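Local coordinates for protein tudor (Drosophila melanogaster, PDB 3NTK) that recognises methylated arginines of Aubergine through its extended Tudor domains and is required for forming primordial germ cells during oogenesis, at residues Ala52-Gln57 / Ala67-Val72; His81-Gly86 / Pro104-Arg109. All blocks are in the same frame, centred on the assembly; numbering follows the deposited sequence.

Contact 1. Residues Ala52-Gln57 / Ala67-Val72; sequences ALCVAQ and AQIRKV
Ile69 holds CG1 beside its backbone N (chi1 -62°) and then runs out straight, which carries CD1 to within 4.0 Å of Ala52 CB. Gln68 turns CG anti to its own N (chi1 177°), which sets Gln68 CG 3.8 Å from Ala52 O and sends the rest of the chain out extended. Leu53 CD1 comes to 3.8 Å from Gln68 CB as the two side chains pass at a slant. Beneath them the backbones pair antiparallel. Cys54 and Ala67 form the hydrogen-bonded pair, Cys54 N giving to Ala67 O and Ala67 N to Cys54 O, each over 2.8 Å; Leu53 and Gln68 form the non-hydrogen-bonded pair, and beyond it Ile69 N reaches Ala52 O at 2.9 Å. The axes of the short segments 53-57 and 67-72 make 107°, because the strongly bent strands pair antiparallel only locally. Toward the turn the pairing continues with Ala56 bonded to Tyr65. Small residues suit the inner face: Ala56 CB meets Ala67 CB at 3.7 Å, two alanines letting the strands meet closely. Leu53 and Gln68 lie on the other, partly exposed face, where a polar tail is easily accommodated. On its other edge strand 63-72 pairs antiparallel with strand 78-82, Ala67 packing on Val80 and Phe82, while strand 87-95 flanks strand 53-58 and lays Phe94 against Cys54 and Ala56, within the SH3-like Tudor fold.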
# COMPACT_ATOMS: atom_id res chain seq x y z
N ALA A 52 4.78 1.67 16.55
CA ALA A 52 3.94 0.63 17.12
C ALA A 52 3.00 0.03 16.08
O ALA A 52 2.44 0.74 15.25
CB ALA A 52 3.13 1.18 18.29
N LEU A 53 2.85 -1.29 16.14
CA LEU A 53 1.97 -2.00 15.21
C LEU A 53 0.68 -2.33 15.96
O LEU A 53 0.71 -2.71 17.13
CB LEU A 53 2.64 -3.29 14.73
CG LEU A 53 2.34 -3.71 13.30
CD1 LEU A 53 2.90 -2.65 12.34
CD2 LEU A 53 2.97 -5.06 13.01
N CYS A 54 -0.45 -2.17 15.29
CA CYS A 54 -1.73 -2.46 15.92
C CYS A 54 -2.81 -2.64 14.86
O CYS A 54 -2.52 -2.81 13.68
CB CYS A 54 -2.12 -1.30 16.84
SG CYS A 54 -2.38 0.28 15.96
N VAL A 55 -4.05 -2.62 15.32
CA VAL A 55 -5.22 -2.73 14.46
C VAL A 55 -5.88 -1.37 14.64
O VAL A 55 -6.14 -0.95 15.76
CB VAL A 55 -6.17 -3.84 14.94
CG1 VAL A 55 -7.43 -3.85 14.09
CG2 VAL A 55 -5.47 -5.19 14.84
N ALA A 56 -6.12 -0.67 13.53
CA ALA A 56 -6.72 0.65 13.60
C ALA A 56 -7.87 0.80 12.63
O ALA A 56 -7.90 0.16 11.57
CB ALA A 56 -5.65 1.72 13.32
N GLN A 57 -8.83 1.64 12.98
CA GLN A 57 -9.99 1.84 12.12
C GLN A 57 -9.78 3.01 11.16
O GLN A 57 -9.35 4.08 11.56
CB GLN A 57 -11.23 2.08 12.98
CG GLN A 57 -12.50 2.24 12.16
CD GLN A 57 -13.73 2.42 13.04
OE1 GLN A 57 -13.79 3.33 13.86
NE2 GLN A 57 -14.70 1.54 12.87
N ALA A 67 -2.10 -1.68 11.16
CA ALA A 67 -1.56 -0.35 11.01
C ALA A 67 -0.31 -0.09 11.84
O ALA A 67 -0.09 -0.71 12.88
CB ALA A 67 -2.63 0.67 11.37
N GLN A 68 0.52 0.83 11.35
CA GLN A 68 1.72 1.22 12.06
C GLN A 68 1.58 2.70 12.37
O GLN A 68 1.29 3.51 11.49
CB GLN A 68 2.98 0.99 11.22
CG GLN A 68 4.24 1.47 11.94
CD GLN A 68 5.52 1.14 11.19
OE1 GLN A 68 5.65 1.42 10.00
NE2 GLN A 68 6.48 0.55 11.90
N ILE A 69 1.77 3.06 13.64
CA ILE A 69 1.66 4.45 14.04
C ILE A 69 2.85 5.25 13.51
O ILE A 69 4.00 4.86 13.69
CB ILE A 69 1.60 4.56 15.57
CG1 ILE A 69 0.35 3.83 16.08
CG2 ILE A 69 1.61 6.02 16.00
CD1 ILE A 69 0.18 3.85 17.59
N ARG A 70 2.55 6.36 12.85
CA ARG A 70 3.58 7.22 12.28
C ARG A 70 3.81 8.48 13.11
O ARG A 70 4.94 8.96 13.23
CB ARG A 70 3.21 7.60 10.85
CG ARG A 70 3.32 6.44 9.87
CD ARG A 70 4.76 5.94 9.79
NE ARG A 70 4.92 4.82 8.86
CZ ARG A 70 4.72 4.91 7.54
NH1 ARG A 70 4.36 6.06 6.99
NH2 ARG A 70 4.90 3.84 6.78
N LYS A 71 2.73 9.01 13.67
CA LYS A 71 2.80 10.21 14.49
C LYS A 71 1.73 10.18 15.57
O LYS A 71 0.58 9.84 15.30
CB LYS A 71 2.58 11.46 13.64
CG LYS A 71 3.63 11.73 12.58
CD LYS A 71 3.31 13.02 11.83
CE LYS A 71 3.28 14.21 12.78
NZ LYS A 71 2.87 15.47 12.09
N VAL A 72 2.11 10.54 16.80
CA VAL A 72 1.15 10.58 17.90
C VAL A 72 0.69 12.04 18.04
O VAL A 72 1.50 12.93 18.31
CB VAL A 72 1.79 10.12 19.22
CG1 VAL A 72 0.79 10.29 20.37
CG2 VAL A 72 2.22 8.66 19.11

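Contact 2. Residues His81-Gly86 / Pro104-Arg109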
# COMPACT_ATOMS: atom_id res chain seq x y z
N HIS A 81 -0.32 4.31 9.21
CA HIS A 81 -0.10 3.83 7.86
C HIS A 81 -0.66 2.42 7.81
O HIS A 81 -0.22 1.55 8.57
CB HIS A 81 1.39 3.81 7.53
CG HIS A 81 1.69 3.34 6.14
ND1 HIS A 81 2.09 2.05 5.86
CD2 HIS A 81 1.60 3.97 4.95
CE1 HIS A 81 2.24 1.91 4.56
NE2 HIS A 81 1.95 3.06 3.98
N PHE A 82 -1.63 2.19 6.94
CA PHE A 82 -2.23 0.87 6.80
C PHE A 82 -1.30 0.05 5.91
O PHE A 82 -1.32 0.15 4.69
CB PHE A 82 -3.63 1.00 6.22
CG PHE A 82 -4.58 1.72 7.15
CD1 PHE A 82 -4.96 1.14 8.35
CD2 PHE A 82 -5.06 2.98 6.82
CE1 PHE A 82 -5.82 1.82 9.23
CE2 PHE A 82 -5.91 3.66 7.70
CZ PHE A 82 -6.29 3.08 8.90
N ILE A 83 -0.47 -0.76 6.56
CA ILE A 83 0.54 -1.55 5.86
C ILE A 83 0.09 -2.46 4.73
O ILE A 83 0.87 -2.75 3.82
CB ILE A 83 1.37 -2.38 6.85
CG1 ILE A 83 0.48 -3.42 7.54
CG2 ILE A 83 2.02 -1.46 7.88
CD1 ILE A 83 1.28 -4.42 8.36
N ASP A 84 -1.16 -2.91 4.76
CA ASP A 84 -1.61 -3.80 3.70
C ASP A 84 -2.29 -3.06 2.55
O ASP A 84 -2.60 -3.66 1.53
CB ASP A 84 -2.53 -4.88 4.27
CG ASP A 84 -1.85 -5.71 5.34
OD1 ASP A 84 -0.66 -6.07 5.14
OD2 ASP A 84 -2.48 -6.00 6.38
N PHE A 85 -2.51 -1.76 2.72
CA PHE A 85 -3.18 -0.98 1.69
C PHE A 85 -2.45 0.29 1.25
O PHE A 85 -2.92 1.02 0.37
CB PHE A 85 -4.61 -0.67 2.13
CG PHE A 85 -5.45 -1.89 2.30
CD1 PHE A 85 -5.37 -2.66 3.46
CD2 PHE A 85 -6.27 -2.33 1.26
CE1 PHE A 85 -6.09 -3.84 3.59
CE2 PHE A 85 -7.00 -3.52 1.38
CZ PHE A 85 -6.90 -4.27 2.54
N GLY A 86 -1.31 0.55 1.88
CA GLY A 86 -0.50 1.70 1.51
C GLY A 86 -0.98 3.12 1.74
O GLY A 86 -0.33 4.06 1.29
N PRO A 104 2.92 -11.94 9.55
CA PRO A 104 2.95 -11.78 8.09
C PRO A 104 3.49 -10.42 7.66
O PRO A 104 3.24 -9.40 8.31
CB PRO A 104 1.49 -11.98 7.69
CG PRO A 104 0.99 -12.93 8.73
CD PRO A 104 1.58 -12.36 10.00
N ALA A 105 4.22 -10.42 6.56
CA ALA A 105 4.78 -9.18 6.04
C ALA A 105 3.66 -8.29 5.52
O ALA A 105 2.56 -8.77 5.25
CB ALA A 105 5.77 -9.49 4.91
N ARG A 106 3.93 -7.00 5.38
CA ARG A 106 2.95 -6.06 4.85
C ARG A 106 2.53 -6.52 3.46
O ARG A 106 3.36 -7.04 2.69
CB ARG A 106 3.55 -4.65 4.77
CG ARG A 106 4.79 -4.53 3.89
CD ARG A 106 5.28 -3.08 3.87
NE ARG A 106 4.29 -2.21 3.25
CZ ARG A 106 4.06 -0.95 3.59
NH1 ARG A 106 4.76 -0.38 4.56
NH2 ARG A 106 3.13 -0.25 2.95
N TYR A 107 1.25 -6.36 3.13
CA TYR A 107 0.75 -6.80 1.84
C TYR A 107 0.63 -5.73 0.76
O TYR A 107 0.13 -6.00 -0.33
CB TYR A 107 -0.56 -7.57 2.00
CG TYR A 107 -0.34 -8.91 2.68
CD1 TYR A 107 0.56 -9.83 2.15
CD2 TYR A 107 -1.01 -9.23 3.86
CE1 TYR A 107 0.80 -11.05 2.79
CE2 TYR A 107 -0.77 -10.45 4.50
CZ TYR A 107 0.13 -11.35 3.96
OH TYR A 107 0.38 -12.55 4.59
N SER A 108 1.09 -4.52 1.07
CA SER A 108 1.14 -3.45 0.07
C SER A 108 2.64 -3.18 -0.02
O SER A 108 3.37 -3.33 0.98
CB SER A 108 0.38 -2.19 0.52
OG SER A 108 1.07 -1.47 1.53
N ARG A 109 3.12 -2.82 -1.20
CA ARG A 109 4.54 -2.56 -1.37
C ARG A 109 4.81 -1.19 -1.93
O ARG A 109 4.15 -0.76 -2.87
CB ARG A 109 5.15 -3.59 -2.32
CG ARG A 109 4.92 -5.00 -1.89
CD ARG A 109 5.66 -5.97 -2.77
NE ARG A 109 5.31 -7.34 -2.43
CZ ARG A 109 5.95 -8.41 -2.90
NH1 ARG A 109 6.98 -8.25 -3.72
NH2 ARG A 109 5.56 -9.62 -2.54
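Asp84 and Tyr107 lie side by side and point the same way, carboxylate and ring planes 34° apart, so that the acid runs alongside the phenol ring. The carboxylate grips the turn of the chain: OD1 takes the Tyr107 N-H at 2.8 Å through its anti lone pair, the one directed away from the other oxygen. Asp84 suits this place because the same OD1 also forms a salt bridge with Arg66, a positive charge that would be expected to favour the ionised acid in these buried surroundings. Next to it Ser108 holds the backbone of Ile83. Ile83 O accepts from Ser108 N at 3.3 Å, in the carbonyl plane, and from Ser108 OG at 2.6 Å, this second donor standing 55° out of that plane; a small hydroxyl side chain can reach back to a carbonyl that its own N-H already meets. Arg106 lies across Ile83. Its CB rests 3.8 Å from Ile83 CB, and CG sits between the backbone N and carbonyl carbon (chi1 59°), after which a bend farther along brings a guanidinium face over the Ile83 backbone and lets NE give to Ser108 O at 2.7 Å. An alanine here would remove the guanidinium, and would probably leave Ser108 O without this donor and the backbone of Ile83 uncovered on that side. The contact packs the loop after strand 78-82 against the segment leading from helix 99-102 into strand 109-113, where the Tudor core meets the OB-fold part of this, the protein's last extended Tudor domain. Phe82 and Phe85, which meet Tyr65, with Phe58 beside Phe82, form an aromatic cluster consistent with the methylarginine cage of Tudor domains.

How the contacts relate
From the N terminus the chain first builds strands 4-11 and 16-21 and helix 25-38 before reaching contact 1, which closes the hairpin of strands 53-58 and 63-72. Strand 78-82 follows and leads into contact 2, which closes the longer excursion through strand 87-95 and helix 99-102. The two loops are in series, neither nested nor crossed. Neighbouring strands link them directly: Gln68 O and His81 N probably hydrogen-bond at 2.9 Å, and the ring of Phe82 packs by Ala56. Contact 1 thus lies within the Tudor sheet, whereas contact 2 ties that sheet to the segment entering strand 109-113, in the sheet that also holds strands 4-11 and 16-21.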